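Local coordinates for protein N-terminal acetyltransferase B complex subunit NAT3 (Candida albicans, PDB 5K04) that probably catalyses transfer of an acetyl group from acetyl-coenzyme A to the N-termini of proteins, as the GNAT-fold subunit of the NatB complex, at residues S30-Y35 with S55-A60; L42-V47 with E98-V103; M59-G64 with H72-A77; I109-K114 with F157-L162. One frame throughout, in Å; residues are numbered along the deposited sequence.

Contact 1: residues S30-Y35 with S55-A60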
# COMPACT_ATOMS: atom_id res chain seq x y z
N SER B 30 -7.75 -9.28 5.65
CA SER B 30 -8.11 -10.17 6.74
C SER B 30 -7.52 -11.56 6.57
O SER B 30 -7.21 -12.24 7.56
CB SER B 30 -9.63 -10.27 6.83
OG SER B 30 -10.16 -10.86 5.65
N PHE B 31 -7.35 -12.01 5.33
CA PHE B 31 -6.81 -13.34 5.07
C PHE B 31 -5.32 -13.40 5.40
O PHE B 31 -4.85 -14.31 6.10
CB PHE B 31 -7.09 -13.69 3.61
CG PHE B 31 -6.78 -15.10 3.24
CD1 PHE B 31 -7.62 -16.14 3.63
CD2 PHE B 31 -5.68 -15.40 2.43
CE1 PHE B 31 -7.35 -17.46 3.27
CE2 PHE B 31 -5.40 -16.72 2.06
CZ PHE B 31 -6.24 -17.75 2.47
N TYR B 32 -4.55 -12.43 4.89
CA TYR B 32 -3.14 -12.32 5.25
C TYR B 32 -2.95 -12.21 6.75
O TYR B 32 -2.10 -12.89 7.33
CB TYR B 32 -2.53 -11.10 4.58
CG TYR B 32 -2.39 -11.25 3.11
CD1 TYR B 32 -1.59 -12.25 2.57
CD2 TYR B 32 -3.07 -10.39 2.24
CE1 TYR B 32 -1.46 -12.39 1.21
CE2 TYR B 32 -2.95 -10.52 0.89
CZ TYR B 32 -2.14 -11.51 0.37
OH TYR B 32 -2.04 -11.60 -0.99
N SER B 33 -3.70 -11.31 7.38
CA SER B 33 -3.53 -11.07 8.81
C SER B 33 -3.92 -12.30 9.64
O SER B 33 -3.34 -12.54 10.70
CB SER B 33 -4.35 -9.85 9.23
OG SER B 33 -5.73 -10.17 9.18
N GLN B 34 -4.91 -13.06 9.16
CA GLN B 34 -5.31 -14.30 9.82
C GLN B 34 -4.17 -15.30 9.87
O GLN B 34 -3.95 -15.96 10.89
CB GLN B 34 -6.52 -14.92 9.10
CG GLN B 34 -6.96 -16.27 9.67
CD GLN B 34 -7.93 -17.06 8.78
OE1 GLN B 34 -7.94 -16.93 7.55
NE2 GLN B 34 -8.74 -17.90 9.41
N TYR B 35 -3.45 -15.46 8.76
CA TYR B 35 -2.30 -16.36 8.75
C TYR B 35 -1.21 -15.86 9.69
O TYR B 35 -0.58 -16.66 10.40
CB TYR B 35 -1.79 -16.54 7.33
CG TYR B 35 -2.58 -17.59 6.59
CD1 TYR B 35 -3.93 -17.42 6.33
CD2 TYR B 35 -1.98 -18.77 6.17
CE1 TYR B 35 -4.67 -18.39 5.66
CE2 TYR B 35 -2.70 -19.74 5.50
CZ TYR B 35 -4.04 -19.55 5.25
OH TYR B 35 -4.75 -20.52 4.61
N SER B 55 11.62 -11.67 -2.94
CA SER B 55 11.66 -12.48 -4.15
C SER B 55 10.57 -13.55 -4.19
O SER B 55 10.34 -14.15 -5.24
CB SER B 55 13.04 -13.14 -4.27
OG SER B 55 13.36 -13.80 -3.06
N GLY B 56 9.90 -13.79 -3.06
CA GLY B 56 8.82 -14.75 -2.98
C GLY B 56 8.35 -14.89 -1.55
O GLY B 56 8.93 -14.33 -0.62
N TYR B 57 7.27 -15.66 -1.38
CA TYR B 57 6.79 -15.94 -0.04
C TYR B 57 6.03 -17.26 -0.00
O TYR B 57 5.62 -17.80 -1.03
CB TYR B 57 5.91 -14.80 0.52
CG TYR B 57 4.68 -14.42 -0.30
CD1 TYR B 57 3.47 -15.09 -0.16
CD2 TYR B 57 4.74 -13.36 -1.19
CE1 TYR B 57 2.35 -14.72 -0.90
CE2 TYR B 57 3.65 -12.98 -1.94
CZ TYR B 57 2.45 -13.66 -1.80
OH TYR B 57 1.38 -13.25 -2.56
N MET B 58 5.90 -17.77 1.23
CA MET B 58 5.14 -18.96 1.57
C MET B 58 4.10 -18.60 2.62
O MET B 58 4.42 -17.95 3.62
CB MET B 58 6.05 -20.07 2.10
CG MET B 58 5.35 -20.98 3.09
SD MET B 58 4.08 -21.92 2.30
CE MET B 58 5.17 -22.75 1.24
N MET B 59 2.85 -18.99 2.37
CA MET B 59 1.77 -18.94 3.35
C MET B 59 1.32 -20.37 3.54
O MET B 59 0.87 -21.02 2.59
CB MET B 59 0.59 -18.07 2.89
CG MET B 59 0.96 -16.67 2.45
SD MET B 59 -0.37 -15.87 1.59
CE MET B 59 -1.47 -15.97 2.90
N ALA B 60 1.48 -20.88 4.76
CA ALA B 60 1.02 -22.21 5.10
C ALA B 60 0.29 -22.15 6.44
O ALA B 60 0.33 -21.14 7.15
CB ALA B 60 2.19 -23.21 5.14
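M59 reaches from strand 53-65 into three aromatic side chains of helix 29-38, and its thioether carries most of the contact. The sulfur-aromatic part involves Y32. SD of M59 sits at the edge of that ring, 4.9 Å from the centroid and 74° off the ring normal, with CE1 of Y32 as its nearest carbon at 3.7 Å; this is a Met-aromatic contact made at the rim. The chain of M59 runs out extended and then bends at its last torsion (chi3 60°), which swings the methyl in among the rings.

The apolar part belongs to that methyl. CE of M59 is nearest to CD1 of Y32, 3.7 Å away. It lies over one face of the Y35 ring, displaced toward the rim and 4.2 Å from CG of Y35. CE of M59 also comes within 4.1 Å of CE2 of F31, while Y35 CE1 covers a face of the F31 ring, so the two helix rings are packed on each other as well as on the methionine.

Polar atoms take a smaller share. The carbonyl oxygen of A60 lies near the plane of the Y35 ring, at its edge, 3.5 Å from CD2 of Y35. The hydroxyls of Y32 and Y57 are 4.1 Å apart between their OH atoms and are held by others: Y32 by the backbone N of F27, Y57 by the side chain of N19.

Helix 29-38 thus packs across strand 53-65, an inner strand of the GNAT sheet, through sulfur, methyl and ring carbons; the 30-35 and 55-60 segments cross at 77°. With the hydroxyls of Y32 and Y57 bonded elsewhere, the contact rests on close fit and dispersion.

Contact 2: residues L42-V47 with E98-V103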
# COMPACT_ATOMS: atom_id res chain seq x y z
N LEU B 42 4.62 -19.70 9.74
CA LEU B 42 4.39 -20.37 8.46
C LEU B 42 4.10 -19.36 7.36
O LEU B 42 3.59 -19.73 6.30
CB LEU B 42 3.26 -21.39 8.60
CG LEU B 42 3.36 -22.40 9.77
CD1 LEU B 42 2.42 -23.59 9.58
CD2 LEU B 42 4.78 -22.89 9.99
N PHE B 43 4.43 -18.10 7.60
CA PHE B 43 4.25 -17.02 6.64
C PHE B 43 5.59 -16.29 6.64
O PHE B 43 5.88 -15.44 7.49
CB PHE B 43 3.06 -16.12 7.03
CG PHE B 43 2.57 -15.22 5.92
CD1 PHE B 43 3.30 -15.06 4.74
CD2 PHE B 43 1.37 -14.52 6.06
CE1 PHE B 43 2.85 -14.23 3.73
CE2 PHE B 43 0.91 -13.68 5.05
CZ PHE B 43 1.66 -13.54 3.88
N TYR B 44 6.43 -16.67 5.69
CA TYR B 44 7.76 -16.12 5.57
C TYR B 44 8.04 -15.82 4.11
O TYR B 44 7.39 -16.33 3.19
CB TYR B 44 8.84 -17.06 6.13
CG TYR B 44 8.71 -18.49 5.66
CD1 TYR B 44 9.32 -18.92 4.48
CD2 TYR B 44 7.97 -19.41 6.38
CE1 TYR B 44 9.21 -20.25 4.05
CE2 TYR B 44 7.83 -20.74 5.95
CZ TYR B 44 8.45 -21.15 4.79
OH TYR B 44 8.30 -22.45 4.38
N LYS B 45 9.05 -14.98 3.91
CA LYS B 45 9.38 -14.44 2.61
C LYS B 45 10.84 -14.72 2.31
O LYS B 45 11.69 -14.84 3.21
CB LYS B 45 9.11 -12.93 2.55
CG LYS B 45 9.92 -12.11 3.56
CD LYS B 45 9.80 -10.61 3.28
CE LYS B 45 10.59 -9.77 4.27
NZ LYS B 45 10.34 -8.32 3.99
N SER B 46 11.12 -14.84 1.02
CA SER B 46 12.49 -14.86 0.53
C SER B 46 12.87 -13.44 0.16
O SER B 46 12.02 -12.63 -0.23
CB SER B 46 12.65 -15.80 -0.67
OG SER B 46 11.77 -15.45 -1.74
N VAL B 47 14.17 -13.16 0.26
CA VAL B 47 14.72 -11.82 0.13
C VAL B 47 16.09 -11.95 -0.52
O VAL B 47 16.80 -12.93 -0.31
CB VAL B 47 14.75 -11.15 1.54
CG1 VAL B 47 15.91 -10.27 1.72
CG2 VAL B 47 13.42 -10.43 1.83
N GLU B 98 9.58 -27.99 6.35
CA GLU B 98 9.96 -29.23 7.01
C GLU B 98 10.99 -29.00 8.11
O GLU B 98 11.23 -29.91 8.91
CB GLU B 98 10.47 -30.21 5.95
CG GLU B 98 9.43 -30.47 4.83
CD GLU B 98 9.96 -31.34 3.68
OE1 GLU B 98 10.94 -32.09 3.89
OE2 GLU B 98 9.39 -31.26 2.57
N ASN B 99 11.60 -27.80 8.17
CA ASN B 99 12.51 -27.39 9.24
C ASN B 99 11.81 -26.81 10.46
O ASN B 99 12.42 -26.75 11.54
CB ASN B 99 13.50 -26.34 8.72
CG ASN B 99 14.45 -26.90 7.68
OD1 ASN B 99 14.63 -28.13 7.57
ND2 ASN B 99 15.09 -26.01 6.92
N LEU B 100 10.57 -26.36 10.32
CA LEU B 100 9.84 -25.73 11.41
C LEU B 100 9.24 -26.80 12.33
O LEU B 100 8.64 -27.77 11.86
CB LEU B 100 8.76 -24.82 10.85
CG LEU B 100 9.33 -23.88 9.78
CD1 LEU B 100 8.27 -22.94 9.20
CD2 LEU B 100 10.51 -23.09 10.32
N THR B 101 9.43 -26.63 13.64
CA THR B 101 9.07 -27.69 14.58
C THR B 101 7.57 -27.85 14.67
O THR B 101 7.07 -28.96 14.92
CB THR B 101 9.66 -27.41 15.97
OG1 THR B 101 9.18 -26.15 16.45
CG2 THR B 101 11.18 -27.38 15.91
N GLN B 102 6.84 -26.76 14.47
CA GLN B 102 5.39 -26.80 14.40
C GLN B 102 4.92 -27.70 13.25
O GLN B 102 3.95 -28.45 13.40
CB GLN B 102 4.90 -25.36 14.25
CG GLN B 102 3.48 -25.14 13.81
CD GLN B 102 3.12 -23.65 13.91
OE1 GLN B 102 3.98 -22.78 13.81
NE2 GLN B 102 1.83 -23.37 14.13
N VAL B 103 5.64 -27.68 12.12
CA VAL B 103 5.33 -28.55 10.98
C VAL B 103 5.77 -29.98 11.26
O VAL B 103 5.05 -30.94 10.95
CB VAL B 103 6.01 -28.02 9.70
CG1 VAL B 103 5.89 -29.03 8.56
CG2 VAL B 103 5.43 -26.67 9.29
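In this GNAT fold the start of strand 43-48 is covered by the segment that runs from the end of helix 89-96 into the short helix 101-104, and L42 and L100 meet at that junction. L100 is the N-cap residue of the short helix, so its side chain leaves just where the chain turns into the helix and points at the strand. The two leucines lie antiparallel, side by side, bringing CD2 of L42 to 3.6 Å from CD1 of L100.

The same L42 methyl serves the helix too. CD2 of L42 is 3.9 Å from CG2 of V103, one turn on from the cap, and it also lies beside the amide of Q102, whose OE1 stands 3.9 Å from CD2 of L42. Q102 gets there on an extended chain, with CG opposite the backbone N (chi1 165°); its side chain also packs on W39 and Q41.

Two residues further along the strand, Y44 takes part. Its ring is set by a first torsion of 48°, which tucks CG between the backbone N and the carbonyl carbon and turns the ring toward the 98-103 segment. The hydroxyl is bonded outside the contact, to the carbonyl oxygen of L93 on helix 89-96, which probably helps hold the ring in place. Just before L100, the side chain of N99 bonds the backbone carbonyl of K244 of the other protein chain of the complex. Within the apolar cluster, the L100 methyl CD1 closes onto the tyrosine at 3.9 Å from CE2 of Y44.

Contact 3: residues M59-G64 with H72-A77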
# COMPACT_ATOMS: atom_id res chain seq x y z
N MET B 59 2.85 -18.99 2.37
CA MET B 59 1.77 -18.94 3.35
C MET B 59 1.32 -20.37 3.54
O MET B 59 0.87 -21.02 2.59
CB MET B 59 0.59 -18.07 2.89
CG MET B 59 0.96 -16.67 2.45
SD MET B 59 -0.37 -15.87 1.59
CE MET B 59 -1.47 -15.97 2.90
N ALA B 60 1.48 -20.88 4.76
CA ALA B 60 1.02 -22.21 5.10
C ALA B 60 0.29 -22.15 6.44
O ALA B 60 0.33 -21.14 7.15
CB ALA B 60 2.19 -23.21 5.14
N LYS B 61 -0.36 -23.25 6.79
CA LYS B 61 -1.10 -23.34 8.04
C LYS B 61 -1.07 -24.78 8.53
O LYS B 61 -0.64 -25.69 7.82
CB LYS B 61 -2.55 -22.86 7.87
CG LYS B 61 -3.32 -23.58 6.75
CD LYS B 61 -4.84 -23.42 6.90
CE LYS B 61 -5.53 -23.83 5.61
NZ LYS B 61 -7.00 -23.68 5.71
N THR B 62 -1.52 -24.97 9.78
CA THR B 62 -1.78 -26.30 10.31
C THR B 62 -3.26 -26.45 10.60
O THR B 62 -3.96 -25.47 10.87
CB THR B 62 -0.96 -26.62 11.59
OG1 THR B 62 -1.35 -25.74 12.65
CG2 THR B 62 0.58 -26.54 11.33
N GLU B 63 -3.73 -27.70 10.57
CA GLU B 63 -5.15 -28.02 10.53
C GLU B 63 -5.32 -29.38 11.16
O GLU B 63 -4.52 -30.29 10.90
CB GLU B 63 -5.68 -28.01 9.09
CG GLU B 63 -7.14 -27.62 8.94
CD GLU B 63 -7.37 -26.72 7.72
OE1 GLU B 63 -7.11 -27.16 6.57
OE2 GLU B 63 -7.79 -25.55 7.92
N GLY B 64 -6.35 -29.52 12.00
CA GLY B 64 -6.55 -30.70 12.82
C GLY B 64 -7.75 -31.51 12.38
O GLY B 64 -8.76 -30.97 11.94
N HIS B 72 -2.02 -31.90 10.41
CA HIS B 72 -1.20 -31.80 9.21
C HIS B 72 -1.02 -30.33 8.85
O HIS B 72 -1.80 -29.47 9.28
CB HIS B 72 -1.83 -32.54 8.03
CG HIS B 72 -3.08 -31.89 7.52
ND1 HIS B 72 -3.10 -31.13 6.38
CD2 HIS B 72 -4.34 -31.89 8.01
CE1 HIS B 72 -4.33 -30.69 6.17
NE2 HIS B 72 -5.10 -31.13 7.15
N THR B 73 0.02 -30.05 8.07
CA THR B 73 0.24 -28.71 7.55
C THR B 73 -0.29 -28.63 6.12
O THR B 73 -0.35 -29.62 5.39
CB THR B 73 1.71 -28.29 7.59
OG1 THR B 73 2.37 -28.79 6.44
CG2 THR B 73 2.38 -28.86 8.79
N HIS B 74 -0.68 -27.41 5.74
CA HIS B 74 -1.28 -27.15 4.44
C HIS B 74 -0.61 -25.94 3.84
O HIS B 74 -0.45 -24.91 4.51
CB HIS B 74 -2.79 -26.92 4.55
CG HIS B 74 -3.44 -26.67 3.23
ND1 HIS B 74 -3.90 -27.69 2.43
CD2 HIS B 74 -3.68 -25.52 2.56
CE1 HIS B 74 -4.41 -27.18 1.32
NE2 HIS B 74 -4.28 -25.86 1.37
N ILE B 75 -0.19 -26.06 2.58
CA ILE B 75 0.34 -24.94 1.81
C ILE B 75 -0.83 -24.24 1.13
O ILE B 75 -1.58 -24.87 0.37
CB ILE B 75 1.37 -25.41 0.78
CG1 ILE B 75 2.62 -25.95 1.47
CG2 ILE B 75 1.75 -24.26 -0.13
CD1 ILE B 75 3.47 -26.83 0.57
N THR B 76 -1.00 -22.94 1.38
CA THR B 76 -2.02 -22.17 0.67
C THR B 76 -1.45 -21.33 -0.47
O THR B 76 -2.11 -21.20 -1.50
CB THR B 76 -2.79 -21.25 1.64
OG1 THR B 76 -1.99 -20.12 1.97
CG2 THR B 76 -3.08 -22.01 2.86
N ALA B 77 -0.25 -20.79 -0.32
CA ALA B 77 0.33 -19.96 -1.38
C ALA B 77 1.85 -20.01 -1.37
O ALA B 77 2.49 -19.79 -0.33
CB ALA B 77 -0.15 -18.51 -1.24
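The carbonyl oxygen of M59 is gripped by three donors from T76 and A77. The amide N of T76 is 2.9 Å from M59 O, and that of A77 is 3.1 Å away, in the carbonyl plane and on a lone pair. OG1 of T76 comes from above that plane, 66° out of it and also 3.1 Å from M59 O; its first torsion (chi1 76°) sets the hydroxyl over M59 O. M59 N returns a nearly straight bond to A77 O.

Two residues opposite one make this a classic beta bulge in the antiparallel hairpin of strands 53-65 and 70-80. Beyond it, K61 pairs with H74 and E63 with H72 as hydrogen-bonded pairs; the shortest bond is H74 N to K61 O at 2.7 Å.

On the face bearing K61, E63, H72 and H74, the lysine lies alongside the H74 imidazole, CE of K61 3.9 Å from CD2 of H74. NZ of K61 bridges to OE2 of E63 at 3.0 Å, on the syn side, somewhat out of the carboxylate plane, while ND1 of H74 is bonded to OD1 of D110. The other face carries T62 and T73, their CG2 methyls 3.9 Å apart.

Contact 4: residues I109-K114 with F157-L162. Unlike the reference sequence in segment 157-162: L162 (reference Ser).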
# COMPACT_ATOMS: atom_id res chain seq x y z
N ILE B 109 2.36 -32.89 5.00
CA ILE B 109 2.06 -31.62 4.35
C ILE B 109 1.22 -31.92 3.12
O ILE B 109 1.53 -32.83 2.35
CB ILE B 109 3.34 -30.85 3.97
CG1 ILE B 109 4.34 -30.84 5.14
CG2 ILE B 109 2.99 -29.42 3.56
CD1 ILE B 109 5.65 -30.09 4.84
N ASP B 110 0.11 -31.20 2.97
CA ASP B 110 -0.72 -31.31 1.78
C ASP B 110 -0.87 -29.94 1.12
O ASP B 110 -0.43 -28.91 1.64
CB ASP B 110 -2.08 -31.93 2.12
CG ASP B 110 -3.09 -30.92 2.63
OD1 ASP B 110 -2.70 -29.98 3.36
OD2 ASP B 110 -4.28 -31.06 2.29
N LEU B 111 -1.53 -29.95 -0.04
CA LEU B 111 -1.67 -28.79 -0.90
C LEU B 111 -2.64 -29.16 -2.01
O LEU B 111 -2.85 -30.34 -2.31
CB LEU B 111 -0.34 -28.35 -1.50
CG LEU B 111 0.33 -29.48 -2.29
CD1 LEU B 111 0.02 -29.43 -3.80
CD2 LEU B 111 1.81 -29.51 -2.06
N PHE B 112 -3.17 -28.13 -2.65
CA PHE B 112 -4.05 -28.29 -3.79
C PHE B 112 -3.36 -27.76 -5.02
O PHE B 112 -2.85 -26.63 -5.01
CB PHE B 112 -5.37 -27.55 -3.59
CG PHE B 112 -6.20 -28.07 -2.43
CD1 PHE B 112 -6.44 -29.43 -2.28
CD2 PHE B 112 -6.74 -27.20 -1.51
CE1 PHE B 112 -7.20 -29.90 -1.24
CE2 PHE B 112 -7.51 -27.66 -0.46
CZ PHE B 112 -7.74 -29.02 -0.33
N VAL B 113 -3.33 -28.57 -6.08
CA VAL B 113 -2.90 -28.16 -7.41
C VAL B 113 -4.04 -28.45 -8.37
O VAL B 113 -4.64 -29.53 -8.32
CB VAL B 113 -1.60 -28.88 -7.84
CG1 VAL B 113 -1.30 -28.62 -9.29
CG2 VAL B 113 -0.44 -28.38 -7.02
N LYS B 114 -4.35 -27.49 -9.24
CA LYS B 114 -5.39 -27.73 -10.23
C LYS B 114 -4.97 -28.86 -11.16
O LYS B 114 -3.79 -29.05 -11.44
CB LYS B 114 -5.69 -26.46 -11.03
CG LYS B 114 -6.36 -25.34 -10.22
CD LYS B 114 -7.63 -25.83 -9.54
CE LYS B 114 -8.43 -24.70 -8.93
NZ LYS B 114 -9.57 -25.23 -8.12
N PHE B 157 -5.97 -31.61 -7.45
CA PHE B 157 -5.32 -32.73 -6.80
C PHE B 157 -4.86 -32.27 -5.42
O PHE B 157 -4.11 -31.30 -5.30
CB PHE B 157 -4.13 -33.23 -7.61
CG PHE B 157 -4.50 -33.95 -8.87
CD1 PHE B 157 -5.48 -34.92 -8.86
CD2 PHE B 157 -3.85 -33.66 -10.06
CE1 PHE B 157 -5.83 -35.59 -10.02
CE2 PHE B 157 -4.20 -34.34 -11.23
CZ PHE B 157 -5.18 -35.30 -11.21
N ASP B 158 -5.35 -32.94 -4.38
CA ASP B 158 -4.69 -32.89 -3.08
C ASP B 158 -3.45 -33.76 -3.15
O ASP B 158 -3.55 -34.96 -3.43
CB ASP B 158 -5.60 -33.37 -1.97
CG ASP B 158 -4.95 -33.27 -0.59
OD1 ASP B 158 -4.86 -32.14 -0.07
OD2 ASP B 158 -4.54 -34.31 -0.04
N MET B 159 -2.29 -33.15 -2.93
CA MET B 159 -1.00 -33.83 -2.93
C MET B 159 -0.45 -33.83 -1.51
O MET B 159 -0.56 -32.83 -0.79
CB MET B 159 -0.01 -33.13 -3.88
CG MET B 159 -0.51 -33.03 -5.33
SD MET B 159 0.63 -32.28 -6.45
CE MET B 159 1.79 -33.60 -6.52
N ARG B 160 0.13 -34.96 -1.11
CA ARG B 160 0.63 -35.12 0.24
C ARG B 160 2.09 -35.55 0.24
O ARG B 160 2.55 -36.26 -0.66
CB ARG B 160 -0.19 -36.13 1.00
CG ARG B 160 -1.57 -35.68 1.33
CD ARG B 160 -2.26 -36.81 2.06
NE ARG B 160 -3.56 -36.41 2.59
CZ ARG B 160 -4.20 -37.09 3.53
NH1 ARG B 160 -3.65 -38.18 4.04
NH2 ARG B 160 -5.38 -36.67 3.97
N LYS B 161 2.81 -35.11 1.28
CA LYS B 161 4.14 -35.60 1.60
C LYS B 161 4.17 -36.00 3.07
O LYS B 161 4.09 -35.14 3.95
CB LYS B 161 5.21 -34.55 1.32
CG LYS B 161 6.60 -34.99 1.78
CD LYS B 161 7.66 -34.06 1.20
CE LYS B 161 9.08 -34.49 1.57
NZ LYS B 161 10.04 -33.37 1.26
N LEU B 162 4.29 -37.30 3.32
CA LEU B 162 4.44 -37.78 4.69
C LEU B 162 5.72 -37.25 5.30
O LEU B 162 6.76 -37.18 4.64
CB LEU B 162 4.44 -39.30 4.73
CG LEU B 162 3.09 -39.95 4.93
CD1 LEU B 162 3.11 -41.33 4.33
CD2 LEU B 162 2.79 -40.03 6.42
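Segments 109-114 and 157-162 run antiparallel at 153°, neighbours in the half of the GNAT sheet built from the later strands, with strand 156-162 inserted between 108-114 and 130-135. The hydrogen-bonded pairs are I109 with K161, L111 with M159 and V113 with F157. The outer two are closed by good bonds in both directions, the shortest being F157 N to V113 O at 2.6 Å. At the centre M159 N binds L111 O well, but the return bond from L111 N to M159 O is weak, with an angle of only 121° at the hydrogen.

L111, V113 and M159 share the face that looks toward the coenzyme A pocket. CD1 of L111 rests 3.7 Å from CB of M159, and SD of M159 then passes 4.1 Å from CG2 of V113. L111 and V113 also touch Y124, a coenzyme A-binding residue of helix 118-126.

The opposite face carries D110, D158 and R160, with the F112 ring among them. R160 extends its chain beside D110, its CG 3.9 Å from D110 CB, and makes a long salt bridge to D158 within its own strand; it also forms cation-pi contacts with F132 and F108. D158 places its carboxylate across from D110, itself bonded to H74, with the D158 CG opposite the backbone N (chi1 -178°), and OD1 of D158 lies 3.4 Å from CE1 of F112. The two aspartate side chains cross at about a right angle, the carboxylate planes well turned from each other, bringing OD2 of D110 within 2.7 Å of OD1 of D158.

How the contacts relate
All four contacts are largely buried and reach one mixed sheet. Contacts 3 and 4 are made within it by backbone pairing, with most of the charged and imidazole groups on one face, whereas contacts 1 and 2 pack covering segments on it through apolar side chains. Contacts 1 and 3 share M59 and A60: the methionine's side chain meets the helix while its backbone forms the bulge. Strand 43-48 of contact 2 lies next to strand 53-65, and L42 O bonds A60 N. An H74-D110 hydrogen bond joins contact 3 to contact 4, and E98 to K161 is a salt bridge between contacts 2 and 4. Contact 4 has the most exposed member, F112, and its V113 approaches coenzyme A.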